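Local atomic coordinates of cryptochrome DASH, chloroplastic/mitochondrial (Arabidopsis thaliana, PDB entry 2J4D), a protein that binds FAD and a methenyltetrahydrofolate antenna, repairs cyclobutane pyrimidine dimers in single-stranded DNA, binds DNA without sequence specificity and may act as a photoreceptor. Residues 244-249 / 280-285; 383-388 / 465-470. All coordinates share one frame; numbering follows the deposited sequence.

Contact 1: 244-249 / 280-285; sequences RGMRFV and LGPDYS. With FAD (flavin-adenine dinucleotide), chain C.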
# COMPACT_ATOMS: atom_id res chain seq x y z
N ARG A 244 -1.08 12.62 16.83
CA ARG A 244 -0.90 13.88 16.09
C ARG A 244 -0.84 13.60 14.60
O ARG A 244 -0.58 12.48 14.18
CB ARG A 244 0.42 14.54 16.45
CG ARG A 244 0.71 14.71 17.91
CD ARG A 244 1.96 15.57 18.04
NE ARG A 244 1.74 16.86 17.39
CZ ARG A 244 2.70 17.69 17.03
NH1 ARG A 244 3.97 17.38 17.26
NH2 ARG A 244 2.39 18.85 16.46
N GLY A 245 -1.04 14.65 13.79
CA GLY A 245 -0.96 14.50 12.35
C GLY A 245 -2.09 13.76 11.66
O GLY A 245 -3.22 13.73 12.14
N MET A 246 -1.78 13.14 10.54
CA MET A 246 -2.78 12.42 9.75
C MET A 246 -3.22 11.08 10.30
O MET A 246 -2.40 10.20 10.57
CB MET A 246 -2.28 12.25 8.32
CG MET A 246 -2.08 13.57 7.59
SD MET A 246 -1.56 13.35 5.89
CE MET A 246 0.23 13.23 6.08
N ARG A 247 -4.53 10.94 10.44
CA ARG A 247 -5.15 9.72 10.92
C ARG A 247 -5.89 9.13 9.71
O ARG A 247 -6.99 9.56 9.37
CB ARG A 247 -6.13 10.07 12.05
CG ARG A 247 -6.72 8.91 12.84
CD ARG A 247 -7.73 8.14 12.03
NE ARG A 247 -8.72 7.48 12.88
CZ ARG A 247 -9.20 6.26 12.65
NH1 ARG A 247 -8.77 5.56 11.60
NH2 ARG A 247 -10.12 5.74 13.46
N PHE A 248 -5.25 8.18 9.02
CA PHE A 248 -5.87 7.54 7.85
C PHE A 248 -6.98 6.61 8.31
O PHE A 248 -6.83 5.92 9.31
CB PHE A 248 -4.82 6.74 7.08
CG PHE A 248 -3.90 7.59 6.24
CD1 PHE A 248 -4.16 7.80 4.89
CD2 PHE A 248 -2.78 8.18 6.81
CE1 PHE A 248 -3.31 8.58 4.11
CE2 PHE A 248 -1.92 8.96 6.03
CZ PHE A 248 -2.19 9.16 4.68
N VAL A 249 -8.07 6.58 7.55
CA VAL A 249 -9.24 5.76 7.87
C VAL A 249 -9.33 4.57 6.93
O VAL A 249 -9.49 4.74 5.73
CB VAL A 249 -10.51 6.63 7.74
CG1 VAL A 249 -11.76 5.84 8.13
CG2 VAL A 249 -10.37 7.87 8.61
N LEU A 280 4.40 18.35 4.92
CA LEU A 280 3.43 18.66 5.96
C LEU A 280 1.98 18.73 5.47
O LEU A 280 1.67 19.46 4.53
CB LEU A 280 3.82 19.99 6.61
CG LEU A 280 3.10 20.41 7.89
CD1 LEU A 280 3.37 19.41 9.01
CD2 LEU A 280 3.58 21.81 8.28
N GLY A 281 1.10 17.98 6.12
CA GLY A 281 -0.31 18.04 5.76
C GLY A 281 -0.82 17.09 4.70
O GLY A 281 -0.05 16.56 3.89
N PRO A 282 -2.13 16.86 4.67
CA PRO A 282 -2.81 15.98 3.72
C PRO A 282 -2.89 16.53 2.30
O PRO A 282 -2.86 15.76 1.34
CB PRO A 282 -4.19 15.81 4.33
CG PRO A 282 -4.43 17.15 4.97
CD PRO A 282 -3.10 17.42 5.64
N ASP A 283 -2.96 17.85 2.18
CA ASP A 283 -3.09 18.53 0.90
C ASP A 283 -2.00 18.42 -0.16
O ASP A 283 -2.31 18.50 -1.34
CB ASP A 283 -3.35 20.03 1.15
CG ASP A 283 -4.80 20.33 1.51
OD1 ASP A 283 -5.53 19.40 1.92
OD2 ASP A 283 -5.20 21.50 1.40
N TYR A 284 -0.73 18.26 0.22
CA TYR A 284 0.34 18.23 -0.78
C TYR A 284 0.38 17.08 -1.78
O TYR A 284 1.04 17.19 -2.82
CB TYR A 284 1.72 18.38 -0.10
CG TYR A 284 2.23 17.13 0.58
CD1 TYR A 284 2.84 16.11 -0.16
CD2 TYR A 284 2.10 16.95 1.96
CE1 TYR A 284 3.29 14.95 0.45
CE2 TYR A 284 2.55 15.80 2.58
CZ TYR A 284 3.14 14.80 1.83
OH TYR A 284 3.54 13.64 2.43
N SER A 285 -0.31 15.97 -1.50
CA SER A 285 -0.31 14.83 -2.42
C SER A 285 -1.61 14.04 -2.28
O SER A 285 -2.40 14.32 -1.39
CB SER A 285 0.89 13.92 -2.14
OG SER A 285 0.81 13.34 -0.85
PA FAD C . 1.54 10.48 -4.48
O1A FAD C . 0.20 11.07 -4.35
O2A FAD C . 2.70 11.35 -4.80
O5B FAD C . 1.53 9.31 -5.59
C5B FAD C . 0.28 8.68 -5.97
C4B FAD C . 0.48 7.17 -5.93
O4B FAD C . 1.55 6.82 -6.82
C3B FAD C . 0.89 6.60 -4.57
O3B FAD C . -0.21 6.45 -3.69
C2B FAD C . 1.56 5.33 -4.98
O2B FAD C . 0.70 4.22 -5.12
C1B FAD C . 2.29 5.72 -6.28
N9A FAD C . 3.70 6.13 -6.12
C8A FAD C . 4.20 7.42 -6.02
N7A FAD C . 5.52 7.44 -5.89
C5A FAD C . 5.90 6.12 -5.91
C6A FAD C . 7.16 5.49 -5.80
N6A FAD C . 8.31 6.14 -5.68
N1A FAD C . 7.19 4.11 -5.85
C2A FAD C . 6.02 3.39 -5.98
N3A FAD C . 4.78 3.93 -6.08
C4A FAD C . 4.77 5.29 -6.03
N1 FAD C . 4.98 3.31 -1.54
C2 FAD C . 4.07 2.33 -1.20
O2 FAD C . 2.97 2.28 -1.73
N3 FAD C . 4.44 1.37 -0.24
C4 FAD C . 5.67 1.36 0.41
O4 FAD C . 5.94 0.49 1.25
C4X FAD C . 6.60 2.37 0.06
N5 FAD C . 7.87 2.44 0.66
C5X FAD C . 8.82 3.37 0.23
C6 FAD C . 10.12 3.35 0.75
C7 FAD C . 11.11 4.27 0.34
C7M FAD C . 12.49 4.20 0.94
C8 FAD C . 10.75 5.27 -0.64
C8M FAD C . 11.74 6.31 -1.14
C9 FAD C . 9.44 5.29 -1.17
C9A FAD C . 8.45 4.35 -0.75
N10 FAD C . 7.12 4.36 -1.26
C10 FAD C . 6.22 3.33 -0.92
C1' FAD C . 6.79 5.19 -2.46
C2' FAD C . 6.21 6.60 -2.19
O2' FAD C . 7.05 7.29 -1.28
C3' FAD C . 4.81 6.48 -1.62
O3' FAD C . 3.96 5.72 -2.50
C4' FAD C . 4.09 7.83 -1.40
O4' FAD C . 4.81 8.63 -0.46
C5' FAD C . 2.68 7.56 -0.88
O5' FAD C . 1.99 8.80 -0.70
P FAD C . 1.01 9.46 -1.74
O1P FAD C . -0.07 8.48 -1.94
O2P FAD C . 0.57 10.78 -1.21
O3P FAD C . 1.85 9.81 -3.05

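Contact 2: 383-388 / 465-470; sequences LSTTGF and AFWLQQ. With FAD (flavin-adenine dinucleotide), chain C.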
# COMPACT_ATOMS: atom_id res chain seq x y z
N LEU A 383 6.53 8.95 11.02
CA LEU A 383 6.33 7.54 10.70
C LEU A 383 5.83 6.70 11.88
O LEU A 383 4.83 5.99 11.75
CB LEU A 383 7.64 6.94 10.19
CG LEU A 383 7.61 5.44 9.92
CD1 LEU A 383 6.60 5.12 8.80
CD2 LEU A 383 9.00 4.98 9.53
N SER A 384 6.52 6.75 13.02
CA SER A 384 6.09 5.94 14.16
C SER A 384 4.78 6.42 14.79
O SER A 384 4.08 5.65 15.44
CB SER A 384 7.20 5.88 15.22
OG SER A 384 7.55 7.17 15.65
N THR A 385 4.43 7.68 14.57
CA THR A 385 3.21 8.25 15.11
C THR A 385 1.98 8.06 14.22
O THR A 385 0.87 7.86 14.72
CB THR A 385 3.36 9.78 15.33
OG1 THR A 385 4.51 10.03 16.15
CG2 THR A 385 2.11 10.37 16.00
N THR A 386 2.18 8.12 12.91
CA THR A 386 1.06 8.02 11.97
C THR A 386 1.09 6.84 11.00
O THR A 386 0.07 6.49 10.42
CB THR A 386 0.97 9.29 11.10
OG1 THR A 386 2.14 9.35 10.27
CG2 THR A 386 0.92 10.56 11.97
N GLY A 387 2.26 6.23 10.81
CA GLY A 387 2.35 5.12 9.87
C GLY A 387 2.49 5.61 8.44
O GLY A 387 2.33 4.84 7.48
N PHE A 388 2.79 6.89 8.28
CA PHE A 388 2.97 7.48 6.96
C PHE A 388 4.17 8.42 6.97
O PHE A 388 4.55 8.93 8.02
CB PHE A 388 1.71 8.27 6.55
CG PHE A 388 1.75 8.81 5.14
CD1 PHE A 388 1.33 8.04 4.07
CD2 PHE A 388 2.24 10.10 4.89
CE1 PHE A 388 1.39 8.52 2.76
CE2 PHE A 388 2.31 10.59 3.57
CZ PHE A 388 1.88 9.79 2.51
N ALA A 465 9.35 21.80 12.84
CA ALA A 465 8.78 22.48 14.00
C ALA A 465 7.45 21.86 14.43
O ALA A 465 7.13 21.80 15.62
CB ALA A 465 8.57 23.97 13.69
N PHE A 466 6.68 21.40 13.46
CA PHE A 466 5.40 20.78 13.76
C PHE A 466 5.62 19.48 14.53
O PHE A 466 4.93 19.20 15.51
CB PHE A 466 4.62 20.49 12.47
CG PHE A 466 3.36 19.69 12.69
CD1 PHE A 466 3.37 18.30 12.61
CD2 PHE A 466 2.17 20.33 13.03
CE1 PHE A 466 2.22 17.56 12.87
CE2 PHE A 466 1.01 19.60 13.30
CZ PHE A 466 1.04 18.21 13.22
N TRP A 467 6.61 18.69 14.10
CA TRP A 467 6.89 17.41 14.73
C TRP A 467 7.80 17.47 15.95
O TRP A 467 7.70 16.63 16.84
CB TRP A 467 7.48 16.43 13.71
CG TRP A 467 6.43 15.91 12.78
CD1 TRP A 467 6.25 16.23 11.46
CD2 TRP A 467 5.35 15.04 13.13
NE1 TRP A 467 5.11 15.64 10.98
CE2 TRP A 467 4.54 14.90 11.98
CE3 TRP A 467 4.97 14.38 14.31
CZ2 TRP A 467 3.37 14.12 11.97
CZ3 TRP A 467 3.81 13.60 14.30
CH2 TRP A 467 3.03 13.48 13.14
N LEU A 468 8.68 18.47 15.99
CA LEU A 468 9.60 18.63 17.10
C LEU A 468 9.29 19.99 17.72
O LEU A 468 10.03 20.96 17.53
CB LEU A 468 11.04 18.57 16.57
CG LEU A 468 11.33 17.34 15.70
CD1 LEU A 468 12.72 17.43 15.08
CD2 LEU A 468 11.21 16.08 16.53
N GLN A 469 8.18 20.04 18.45
CA GLN A 469 7.70 21.27 19.08
C GLN A 469 8.74 22.13 19.81
O GLN A 469 8.54 23.34 19.94
CB GLN A 469 6.53 20.97 20.03
CG GLN A 469 6.66 19.67 20.81
CD GLN A 469 6.38 18.45 19.94
OE1 GLN A 469 7.21 17.54 19.85
NE2 GLN A 469 5.22 18.43 19.30
N GLN A 470 9.83 21.53 20.29
CA GLN A 470 10.84 22.32 20.99
C GLN A 470 11.60 23.25 20.04
O GLN A 470 12.48 24.00 20.47
CB GLN A 470 11.84 21.42 21.72
CG GLN A 470 12.76 20.60 20.83
CD GLN A 470 12.23 19.20 20.59
OE1 GLN A 470 11.08 19.02 20.20
NE2 GLN A 470 13.08 18.20 20.81
PA FAD C . 1.54 10.48 -4.48
O1A FAD C . 0.20 11.07 -4.35
O2A FAD C . 2.70 11.35 -4.80
O5B FAD C . 1.53 9.31 -5.59
C5B FAD C . 0.28 8.68 -5.97
C4B FAD C . 0.48 7.17 -5.93
O4B FAD C . 1.55 6.82 -6.82
C3B FAD C . 0.89 6.60 -4.57
O3B FAD C . -0.21 6.45 -3.69
C2B FAD C . 1.56 5.33 -4.98
O2B FAD C . 0.70 4.22 -5.12
C1B FAD C . 2.29 5.72 -6.28
N9A FAD C . 3.70 6.13 -6.12
C8A FAD C . 4.20 7.42 -6.02
N7A FAD C . 5.52 7.44 -5.89
C5A FAD C . 5.90 6.12 -5.91
C6A FAD C . 7.16 5.49 -5.80
N6A FAD C . 8.31 6.14 -5.68
N1A FAD C . 7.19 4.11 -5.85
C2A FAD C . 6.02 3.39 -5.98
N3A FAD C . 4.78 3.93 -6.08
C4A FAD C . 4.77 5.29 -6.03
N1 FAD C . 4.98 3.31 -1.54
C2 FAD C . 4.07 2.33 -1.20
O2 FAD C . 2.97 2.28 -1.73
N3 FAD C . 4.44 1.37 -0.24
C4 FAD C . 5.67 1.36 0.41
O4 FAD C . 5.94 0.49 1.25
C4X FAD C . 6.60 2.37 0.06
N5 FAD C . 7.87 2.44 0.66
C5X FAD C . 8.82 3.37 0.23
C6 FAD C . 10.12 3.35 0.75
C7 FAD C . 11.11 4.27 0.34
C7M FAD C . 12.49 4.20 0.94
C8 FAD C . 10.75 5.27 -0.64
C8M FAD C . 11.74 6.31 -1.14
C9 FAD C . 9.44 5.29 -1.17
C9A FAD C . 8.45 4.35 -0.75
N10 FAD C . 7.12 4.36 -1.26
C10 FAD C . 6.22 3.33 -0.92
C1' FAD C . 6.79 5.19 -2.46
C2' FAD C . 6.21 6.60 -2.19
O2' FAD C . 7.05 7.29 -1.28
C3' FAD C . 4.81 6.48 -1.62
O3' FAD C . 3.96 5.72 -2.50
C4' FAD C . 4.09 7.83 -1.40
O4' FAD C . 4.81 8.63 -0.46
C5' FAD C . 2.68 7.56 -0.88
O5' FAD C . 1.99 8.80 -0.70
P FAD C . 1.01 9.46 -1.74
O1P FAD C . -0.07 8.48 -1.94
O2P FAD C . 0.57 10.78 -1.21
O3P FAD C . 1.85 9.81 -3.05

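Contact 1: 244-249 / 280-285
Met246 reaches from a short strand to the backbone of Gly281 and Pro282, a small apolar contact that joins strand 245-248 to the loop between helices 272-275 and 289-293 at the phosphate side of the FAD site. The two segments share no hydrogen bond, and about 118 Å² of surface is buried between them. Sulfur does most of the touching: Met246 SD lies 3.6 Å from Pro282 CA and 3.9 Å from Pro282 CB, so it meets the root of the proline ring and not its far end. With CG anti to its carbonyl carbon (chi1 -63°) and chi2 extended, the methionine runs straight out from the strand, then bends at chi3 (-86°) and leaves CE 4.0 Å from Gly281 O. Gly281, at a positive phi of 90°, leads into Pro282, which opens a type I turn that ends at Ser285. That turn delivers Ser285 to the cofactor. Its OG, held between the backbone N and the carbonyl carbon, donates a short hydrogen bond of 2.6 Å to FAD O2P. Lys287 NZ also bonds to Ser285 OG and to Pro282 O, tying the two ends of the turn together, and the backbone N of the same lysine is itself hydrogen-bonded to FAD. On the strand, Arg247 NH1 bonds to Phe248 O at 3.0 Å, with the oxygen in the guanidinium plane, and forms a salt bridge with Glu100. Strand 245-248 pairs in parallel with the N-terminal strand 4-7, whose Val7 touches both Met246 and Phe248, while Leu280 and Arg244 lean on helix 462-467.

Contact 2: 383-388 / 465-470
The last turn of helix 374-386 and the end of helix 462-467 stay well apart as backbones, 9.9 Å between the CA atoms of Thr385 and Trp467, and a single indole spans the gap. Trp467 leaves its helix with CG anti to the carbonyl carbon (chi1 -75°), which carries the benzo end of the ring to the two threonines. Its CZ3 sits 4.0 Å from Thr385 CB and about as far from the CG2 methyl of that residue, whereas CH2 meets Thr386 CG2 at 3.8 Å. Thr385 comes to meet the indole from the opposite direction, while Thr386 slants across it. Their hydroxyls are engaged by their own helix, Thr385 OG1 with Lys381 O and Thr386 OG1 with Glu382 O; carbon makes the closest approaches to the indole, with Thr385 OG1 only slightly farther from CZ3. Thr386 OG1 also accepts from Phe388 N at 3.2 Å, forming an ST turn. Together with Gly387, which takes a positive phi of 82° and whose N bonds back to Leu383 O, this turn ends the helix and redirects the chain into the FAD pocket of the helical photolyase domain. Phe388 follows, and its ring meets the cofactor by its edge, CZ lying 3.4 Å from FAD O5'. On the other helix, Phe466 CE1 lies 3.6 Å above the indole plane of Trp467, displaced toward the rim. Earlier in helix 374-386, Ala378 and Glu382 also touch Trp467, and from its own helix the ring of Tyr463 meets the indole with the planes at about 60°.

Contacts 1 and 2 follow one another along the chain, yet their centres are 11 Å apart and each has one segment at FAD. Segments 280-285 and 383-388 converge on the cofactor around its pyrophosphate and the adjoining O5', and they also touch each other, Tyr284 OH lying 3.5 Å from Phe388 CE2. Segments 244-249 and 465-470 meet farther from the ligand, where Arg244 NH1 is 2.7 Å from Phe466 O, a probable hydrogen bond, and the guanidinium makes a cation-pi contact with the Phe466 ring. Arg244 O packs against Thr386 CG2 at 3.3 Å, and a further junction, Phe248 with Phe388, their rings inclined by about 35°, links strand 245-248 to the pocket.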